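Local coordinates for sensor protein (Shewanella oneidensis, PDB 3LIC), which probably senses an external signal through its extracellular PDC-fold domain and passes it to the kinase part of a two-component system, at residues A[23-28]-A[252-257]; A[33-38]-A[67-72]; A[122-125]-A[130-133]. One frame throughout, in Å; residues are numbered along the deposited sequence.

Contact 1: residues A[23-28]-A[252-257]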
loop_
_atom_site.group_PDB
_atom_site.type_symbol
_atom_site.label_atom_id
_atom_site.label_comp_id
_atom_site.label_asym_id
_atom_site.label_seq_id
_atom_site.Cartn_x
_atom_site.Cartn_y
_atom_site.Cartn_z
ATOM N N SER A 23 3.888 8.836 -10.222
ATOM C CA SER A 23 4.591 9.857 -9.518
ATOM C C SER A 23 3.980 10.196 -8.155
ATOM O O SER A 23 4.692 10.304 -7.154
ATOM C CB SER A 23 4.517 11.123 -10.380
ATOM O OG SER A 23 5.720 11.774 -10.351
ATOM N N ARG A 24 2.700 10.492 -8.146
ATOM C CA ARG A 24 1.935 10.707 -6.919
ATOM C C ARG A 24 2.162 9.542 -5.972
ATOM O O ARG A 24 2.401 9.708 -4.782
ATOM C CB ARG A 24 0.435 10.791 -7.240
ATOM C CG ARG A 24 0.117 11.797 -8.376
ATOM C CD ARG A 24 -1.328 12.336 -8.409
ATOM N NE ARG A 24 -1.316 13.474 -9.314
ATOM C CZ ARG A 24 -1.797 13.491 -10.554
ATOM N NH1 ARG A 24 -2.442 12.447 -11.050
ATOM N NH2 ARG A 24 -1.654 14.591 -11.276
ATOM N N LEU A 25 2.062 8.332 -6.520
ATOM C CA LEU A 25 2.148 7.154 -5.706
ATOM C C LEU A 25 3.572 7.087 -5.153
ATOM O O LEU A 25 3.738 6.789 -4.002
ATOM C CB LEU A 25 1.751 5.860 -6.461
ATOM C CG LEU A 25 2.043 4.526 -5.736
ATOM C CD1 LEU A 25 1.258 4.302 -4.490
ATOM C CD2 LEU A 25 1.848 3.348 -6.692
ATOM N N GLN A 26 4.595 7.398 -5.957
ATOM C CA GLN A 26 5.965 7.415 -5.442
ATOM C C GLN A 26 6.192 8.327 -4.224
ATOM O O GLN A 26 6.797 7.918 -3.224
ATOM C CB GLN A 26 6.941 7.861 -6.550
ATOM C CG GLN A 26 8.448 7.705 -6.174
ATOM C CD GLN A 26 9.353 8.489 -7.119
ATOM O OE1 GLN A 26 8.940 8.903 -8.208
ATOM N NE2 GLN A 26 10.586 8.721 -6.691
ATOM N N PHE A 27 5.735 9.583 -4.329
ATOM C CA PHE A 27 5.894 10.497 -3.236
ATOM C C PHE A 27 5.076 10.044 -1.974
ATOM O O PHE A 27 5.544 10.198 -0.868
ATOM C CB PHE A 27 5.660 11.958 -3.709
ATOM C CG PHE A 27 6.793 12.464 -4.589
ATOM C CD1 PHE A 27 8.051 12.761 -4.035
ATOM C CD2 PHE A 27 6.616 12.641 -5.949
ATOM C CE1 PHE A 27 9.102 13.193 -4.838
ATOM C CE2 PHE A 27 7.656 13.057 -6.747
ATOM C CZ PHE A 27 8.909 13.323 -6.187
ATOM N N LEU A 28 3.909 9.421 -2.164
ATOM C CA LEU A 28 3.098 8.919 -1.086
ATOM C C LEU A 28 3.828 7.804 -0.338
ATOM O O LEU A 28 3.851 7.792 0.891
ATOM C CB LEU A 28 1.796 8.364 -1.656
ATOM C CG LEU A 28 0.845 7.681 -0.641
ATOM C CD1 LEU A 28 0.481 8.647 0.512
ATOM C CD2 LEU A 28 -0.406 7.176 -1.304
ATOM N N LEU A 252 11.028 1.096 -6.102
ATOM C CA LEU A 252 10.161 0.028 -5.674
ATOM C C LEU A 252 9.766 -0.868 -6.828
ATOM O O LEU A 252 9.638 -2.081 -6.660
ATOM C CB LEU A 252 8.910 0.624 -4.995
ATOM C CG LEU A 252 9.148 1.332 -3.651
ATOM C CD1 LEU A 252 8.021 2.296 -3.449
ATOM C CD2 LEU A 252 9.285 0.358 -2.432
ATOM N N LYS A 253 9.579 -0.273 -8.002
ATOM C CA LYS A 253 9.271 -1.021 -9.217
ATOM C C LYS A 253 7.869 -1.550 -9.113
ATOM O O LYS A 253 7.494 -2.503 -9.791
ATOM C CB LYS A 253 10.255 -2.178 -9.378
ATOM C CG LYS A 253 11.603 -1.672 -9.805
ATOM C CD LYS A 253 12.656 -2.408 -9.031
ATOM C CE LYS A 253 13.964 -2.290 -9.771
ATOM N NZ LYS A 253 13.593 -2.597 -11.192
ATOM N N TRP A 254 7.078 -0.955 -8.232
ATOM C CA TRP A 254 5.661 -1.146 -8.392
ATOM C C TRP A 254 5.256 -0.495 -9.726
ATOM O O TRP A 254 5.996 0.406 -10.244
ATOM C CB TRP A 254 4.896 -0.511 -7.244
ATOM C CG TRP A 254 5.216 -1.093 -5.921
ATOM C CD1 TRP A 254 6.279 -1.921 -5.592
ATOM C CD2 TRP A 254 4.498 -0.857 -4.696
ATOM N NE1 TRP A 254 6.227 -2.217 -4.248
ATOM C CE2 TRP A 254 5.151 -1.576 -3.684
ATOM C CE3 TRP A 254 3.340 -0.144 -4.384
ATOM C CZ2 TRP A 254 4.717 -1.560 -2.373
ATOM C CZ3 TRP A 254 2.906 -0.137 -3.086
ATOM C CH2 TRP A 254 3.596 -0.828 -2.094
ATOM N N ARG A 255 4.103 -0.976 -10.247
ATOM C CA ARG A 255 3.438 -0.445 -11.442
ATOM C C ARG A 255 2.074 0.240 -11.202
ATOM O O ARG A 255 1.234 -0.229 -10.432
ATOM C CB ARG A 255 3.210 -1.547 -12.468
ATOM C CG ARG A 255 4.317 -1.683 -13.543
ATOM C CD ARG A 255 5.589 -2.275 -12.979
ATOM N NE ARG A 255 5.380 -3.481 -12.168
ATOM C CZ ARG A 255 5.202 -4.706 -12.650
ATOM N NH1 ARG A 255 5.156 -4.913 -13.954
ATOM N NH2 ARG A 255 5.041 -5.729 -11.806
ATOM N N VAL A 256 1.823 1.311 -11.939
ATOM C CA VAL A 256 0.521 1.895 -11.931
ATOM C C VAL A 256 0.020 1.650 -13.306
ATOM O O VAL A 256 0.739 1.918 -14.270
ATOM C CB VAL A 256 0.610 3.392 -11.685
ATOM C CG1 VAL A 256 -0.710 4.071 -12.038
ATOM C CG2 VAL A 256 0.979 3.632 -10.193
ATOM N N VAL A 257 -1.186 1.107 -13.406
ATOM C CA VAL A 257 -1.820 0.902 -14.700
ATOM C C VAL A 257 -3.060 1.789 -14.816
ATOM O O VAL A 257 -3.943 1.712 -13.975
ATOM C CB VAL A 257 -2.289 -0.556 -14.850
ATOM C CG1 VAL A 257 -2.903 -0.793 -16.262
ATOM C CG2 VAL A 257 -1.141 -1.526 -14.541
#

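Contact 2: residues A[33-38]-A[67-72]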
loop_
_atom_site.group_PDB
_atom_site.type_symbol
_atom_site.label_atom_id
_atom_site.label_comp_id
_atom_site.label_asym_id
_atom_site.label_seq_id
_atom_site.Cartn_x
_atom_site.Cartn_y
_atom_site.Cartn_z
ATOM N N GLN A 33 7.382 5.715 4.093
ATOM C CA GLN A 33 8.679 5.114 4.392
ATOM C C GLN A 33 9.483 5.975 5.328
ATOM O O GLN A 33 9.862 5.512 6.420
ATOM C CB GLN A 33 9.441 4.797 3.110
ATOM C CG GLN A 33 8.698 3.710 2.302
ATOM C CD GLN A 33 9.194 3.480 0.833
ATOM O OE1 GLN A 33 10.245 3.946 0.433
ATOM N NE2 GLN A 33 8.396 2.795 0.046
ATOM N N ALA A 34 9.725 7.211 4.911
ATOM C CA ALA A 34 10.522 8.176 5.666
ATOM C C ALA A 34 10.053 8.417 7.076
ATOM O O ALA A 34 10.872 8.475 8.011
ATOM C CB ALA A 34 10.550 9.505 4.948
ATOM N N ASN A 35 8.745 8.573 7.229
ATOM C CA ASN A 35 8.140 8.724 8.548
ATOM C C ASN A 35 8.202 7.520 9.482
ATOM O O ASN A 35 8.427 7.654 10.659
ATOM C CB ASN A 35 6.694 9.134 8.362
ATOM C CG ASN A 35 6.556 10.637 8.280
ATOM O OD1 ASN A 35 5.746 11.229 8.998
ATOM N ND2 ASN A 35 7.381 11.272 7.443
ATOM N N THR A 36 7.929 6.347 8.957
ATOM C CA THR A 36 8.079 5.130 9.730
ATOM C C THR A 36 9.557 4.942 10.109
ATOM O O THR A 36 9.863 4.678 11.255
ATOM C CB THR A 36 7.582 3.941 8.940
ATOM O OG1 THR A 36 6.293 4.292 8.482
ATOM C CG2 THR A 36 7.461 2.676 9.830
ATOM N N GLN A 37 10.460 5.112 9.155
ATOM C CA GLN A 37 11.881 5.055 9.492
ATOM C C GLN A 37 12.253 6.088 10.574
ATOM O O GLN A 37 13.018 5.794 11.486
ATOM C CB GLN A 37 12.743 5.225 8.206
ATOM C CG GLN A 37 12.591 4.049 7.261
ATOM C CD GLN A 37 13.233 4.335 5.889
ATOM O OE1 GLN A 37 13.821 5.389 5.684
ATOM N NE2 GLN A 37 13.094 3.416 4.949
ATOM N N GLY A 38 11.706 7.288 10.504
ATOM C CA GLY A 38 12.092 8.339 11.462
ATOM C C GLY A 38 11.592 7.870 12.846
ATOM O O GLY A 38 12.335 7.895 13.843
ATOM N N GLN A 67 -2.948 12.445 13.009
ATOM C CA GLN A 67 -3.639 13.713 12.882
ATOM C C GLN A 67 -2.843 14.707 12.010
ATOM O O GLN A 67 -3.396 15.406 11.163
ATOM C CB GLN A 67 -3.871 14.279 14.280
ATOM C CG GLN A 67 -4.991 15.286 14.359
ATOM C CD GLN A 67 -5.577 15.384 15.794
ATOM O OE1 GLN A 67 -6.730 15.746 15.965
ATOM N NE2 GLN A 67 -4.784 15.067 16.800
ATOM N N ARG A 68 -1.530 14.712 12.172
ATOM C CA ARG A 68 -0.682 15.606 11.372
ATOM C C ARG A 68 -0.325 15.142 9.954
ATOM O O ARG A 68 0.171 15.941 9.165
ATOM C CB ARG A 68 0.563 16.030 12.199
ATOM C CG ARG A 68 0.044 16.717 13.499
ATOM C CD ARG A 68 0.941 17.729 14.200
ATOM N NE ARG A 68 1.675 17.077 15.271
ATOM C CZ ARG A 68 1.667 17.400 16.568
ATOM N NH1 ARG A 68 2.413 16.679 17.406
ATOM N NH2 ARG A 68 0.961 18.422 17.025
ATOM N N ASN A 69 -0.567 13.871 9.623
ATOM C CA ASN A 69 -0.312 13.368 8.270
ATOM C C ASN A 69 -1.559 12.825 7.649
ATOM O O ASN A 69 -1.864 11.652 7.818
ATOM C CB ASN A 69 0.788 12.308 8.281
ATOM C CG ASN A 69 2.093 12.860 8.805
ATOM O OD1 ASN A 69 2.443 12.717 9.977
ATOM N ND2 ASN A 69 2.796 13.522 7.959
ATOM N N PRO A 70 -2.303 13.681 6.938
ATOM C CA PRO A 70 -3.648 13.321 6.413
ATOM C C PRO A 70 -3.645 12.068 5.533
ATOM O O PRO A 70 -4.663 11.365 5.490
ATOM C CB PRO A 70 -4.034 14.529 5.539
ATOM C CG PRO A 70 -3.298 15.758 6.263
ATOM C CD PRO A 70 -1.945 15.108 6.709
ATOM N N ASP A 71 -2.550 11.792 4.799
ATOM C CA ASP A 71 -2.520 10.604 3.910
ATOM C C ASP A 71 -2.419 9.278 4.615
ATOM O O ASP A 71 -2.731 8.270 3.957
ATOM C CB ASP A 71 -1.373 10.659 2.916
ATOM C CG ASP A 71 -1.618 11.687 1.836
ATOM O OD1 ASP A 71 -2.768 11.735 1.304
ATOM O OD2 ASP A 71 -0.674 12.439 1.525
ATOM N N PHE A 72 -1.972 9.252 5.897
ATOM C CA PHE A 72 -1.808 7.962 6.625
ATOM C C PHE A 72 -3.135 7.504 7.211
ATOM O O PHE A 72 -3.888 8.281 7.720
ATOM C CB PHE A 72 -0.732 8.002 7.727
ATOM C CG PHE A 72 0.654 8.508 7.262
ATOM C CD1 PHE A 72 1.045 8.432 5.939
ATOM C CD2 PHE A 72 1.574 8.959 8.183
ATOM C CE1 PHE A 72 2.301 8.829 5.526
ATOM C CE2 PHE A 72 2.856 9.385 7.794
ATOM C CZ PHE A 72 3.197 9.344 6.418
#

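Contact 3: residues A[122-125]-A[130-133]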
loop_
_atom_site.group_PDB
_atom_site.type_symbol
_atom_site.label_atom_id
_atom_site.label_comp_id
_atom_site.label_asym_id
_atom_site.label_seq_id
_atom_site.Cartn_x
_atom_site.Cartn_y
_atom_site.Cartn_z
ATOM N N SER A 122 5.654 -10.411 10.944
ATOM C CA SER A 122 6.543 -11.550 10.718
ATOM C C SER A 122 7.715 -11.177 9.808
ATOM O O SER A 122 8.881 -11.466 10.130
ATOM C CB SER A 122 5.770 -12.679 10.073
ATOM O OG SER A 122 4.743 -13.155 10.896
ATOM N N LYS A 123 7.430 -10.546 8.669
ATOM C CA LYS A 123 8.514 -10.286 7.715
ATOM C C LYS A 123 9.570 -9.344 8.316
ATOM O O LYS A 123 10.779 -9.542 8.164
ATOM C CB LYS A 123 7.958 -9.765 6.400
ATOM C CG LYS A 123 7.544 -10.882 5.484
ATOM C CD LYS A 123 8.758 -11.822 5.278
ATOM C CE LYS A 123 8.604 -12.813 4.098
ATOM N NZ LYS A 123 9.656 -13.896 4.218
ATOM N N ALA A 124 9.076 -8.399 9.110
ATOM C CA ALA A 124 9.653 -7.066 9.325
ATOM C C ALA A 124 10.469 -6.913 10.656
ATOM O O ALA A 124 11.315 -5.970 10.796
ATOM C CB ALA A 124 8.498 -6.031 9.263
ATOM N N ILE A 125 10.219 -7.806 11.623
ATOM C CA ILE A 125 10.922 -7.732 12.945
ATOM C C ILE A 125 12.492 -7.797 12.821
ATOM O O ILE A 125 13.240 -7.321 13.714
ATOM C CB ILE A 125 10.323 -8.740 14.048
ATOM C CG1 ILE A 125 10.941 -8.492 15.443
ATOM C CG2 ILE A 125 10.477 -10.225 13.627
ATOM C CD1 ILE A 125 10.954 -7.007 15.909
ATOM N N GLY A 130 13.251 -1.946 6.859
ATOM C CA GLY A 130 11.866 -1.657 6.510
ATOM C C GLY A 130 11.297 -2.498 5.377
ATOM O O GLY A 130 12.014 -2.974 4.507
ATOM N N TYR A 131 9.985 -2.681 5.383
ATOM C CA TYR A 131 9.350 -3.704 4.597
ATOM C C TYR A 131 7.890 -3.284 4.259
ATOM O O TYR A 131 7.151 -2.937 5.193
ATOM C CB TYR A 131 9.344 -4.953 5.530
ATOM C CG TYR A 131 8.444 -5.986 4.981
ATOM C CD1 TYR A 131 8.873 -6.730 3.857
ATOM C CD2 TYR A 131 7.180 -6.212 5.488
ATOM C CE1 TYR A 131 8.105 -7.712 3.238
ATOM C CE2 TYR A 131 6.341 -7.222 4.837
ATOM C CZ TYR A 131 6.862 -7.954 3.698
ATOM O OH TYR A 131 6.213 -8.945 3.005
ATOM N N TRP A 132 7.420 -3.355 2.994
ATOM C CA TRP A 132 5.990 -3.218 2.709
ATOM C C TRP A 132 5.275 -4.548 2.798
ATOM O O TRP A 132 5.784 -5.518 2.290
ATOM C CB TRP A 132 5.731 -2.690 1.304
ATOM C CG TRP A 132 5.908 -1.243 1.225
ATOM C CD1 TRP A 132 6.994 -0.593 0.724
ATOM C CD2 TRP A 132 4.985 -0.216 1.677
ATOM N NE1 TRP A 132 6.822 0.768 0.844
ATOM C CE2 TRP A 132 5.592 1.032 1.398
ATOM C CE3 TRP A 132 3.721 -0.237 2.303
ATOM C CZ2 TRP A 132 4.991 2.272 1.741
ATOM C CZ3 TRP A 132 3.071 1.017 2.603
ATOM C CH2 TRP A 132 3.726 2.240 2.343
ATOM N N SER A 133 4.095 -4.630 3.403
ATOM C CA SER A 133 3.340 -5.907 3.356
ATOM C C SER A 133 2.550 -6.009 2.022
ATOM O O SER A 133 2.359 -4.986 1.295
ATOM C CB SER A 133 2.331 -5.896 4.489
ATOM O OG SER A 133 1.374 -4.882 4.136
#

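Contact 1: residues A[23-28]-A[252-257]
L25 meets V256 and W254 where the long helix 2-46 runs past the five-stranded antiparallel sheet of the second lobe in this PDC-fold sensor. V256 lies near the start of the central strand, 255-261, and W254 sits in the loop just before it. The leucine is worth following outward. From CB, which heads for the strand but stops short of close contact, the chain runs on with CG anti to the backbone N (chi1 170°). CG forks there, and CD2 is the branch that does the touching. It comes to 3.6 Å from V256 CG2, a methyl-to-methyl contact in which the leucine and valine run alongside each other, pointing opposite ways. The same CD2 approaches the tryptophan more loosely and obliquely, 4.4 Å from W254 CE3 on the six-membered ring. One methyl therefore lies between a strand valine and an indole, and the join is purely apolar. Around it, L25 also packs on L176 and V249, W254 touches L29 one turn further along the helix, and V256 reaches S21 one turn back. R255, just before V256, points its CB away from the helix, and its guanidinium is held by the carbonyls of D187 and L224. With CG1 of V256 anti to the backbone N (chi1 165°), the other methyl, CG2, lies beside that N and is the one that meets L25 CD2.

Contact 2: residues A[33-38]-A[67-72]
N69 O is gripped twice: by the backbone N of F72, with N69 O to F72 N at 3.1 Å, and by NH1 of R96, which also bonds F72 O. The first bond closes a type I beta turn from N69 to F72, just after helix 55-68, and the arginine clamps both ends of that turn. So held, N69 and F72 present their side chains to N35 on helix 2-46. The F72 ring, with CG anti to the carbonyl carbon (chi1 -53°), offers N35 its edge. N35 OD1 comes 3.6 Å from F72 CE2, near the ring plane, and N35 CB lies 3.9 Å from the same CE2. Amide and ring planes stand 75° apart, so the asparagine abuts the rim without stacking. N69 approaches from the opposite direction, its CG 4.0 Å from N35 OD1 and its amide nearly perpendicular to that of N35. N35 O also accepts a bond from R65 NH1, tying helix 2-46 to helix 55-68. F72 is wedged between these two helices, against A32 and I66, and reaches V165 and L167 on strand 161-168, so the contact packs helix 2-46 and the end of helix 55-68 against the antiparallel sheet of the first PDC sensor domain.

Contact 3: residues A[122-125]-A[130-133]
K123 and Y131 make the main contact here, a CH-pi interaction over one face of the tyrosine ring. K123 CB lies 3.5 Å from the ring centroid of Y131, 17° off the normal and shifted toward the CE2–CZ side. CB lies over the face and CG by the hydroxyl end, K123 CG being 3.4 Å from Y131 OH, and the bend at chi2 (-56°) then carries the rest of the lysine away. Apolar packing adds the second element: A124 CB sits 4.0 Å from Y131 CB, next to the root of the ring, and also leans on A150. The polar bonds of Y131 go to residues outside the two segments. Y131 OH has a weak hydrogen bond to D119 OD2, and the Y131 backbone pairs with A150 on the adjacent strand. Putting an alanine in place of the tyrosine would probably leave K123 CB and CG without their aromatic surface and D119 without its weak hydroxyl partner, opening a gap between loop and strand. The tyrosine thus joins the loop after helix 119-122 to strand 131-137, an outermost strand, within this chain, of the antiparallel sheet of the first PDC sensor domain.

How the contacts relate
Helix 2-46 is the common spine of contacts 1 and 2, whose centres lie about 17 Å apart; one joins it to the five-stranded sheet, the other to the turn leading into the six-stranded sheet. They also meet directly, L28 CD1 packing 3.6 Å from D71 CB. Contact 3 is not built on the helix, though W132 of its strand rests on L29 and A32; its centre is about 19 Å from that of contact 1 and about 17 Å from that of contact 2. W132 bridges the distance: its CG is 3.8 Å from W254 CZ2 in an edge-to-face pair of indoles that connects the two lobes. Along the chain, contact 1 encloses contacts 2 and 3, which follow one another in series.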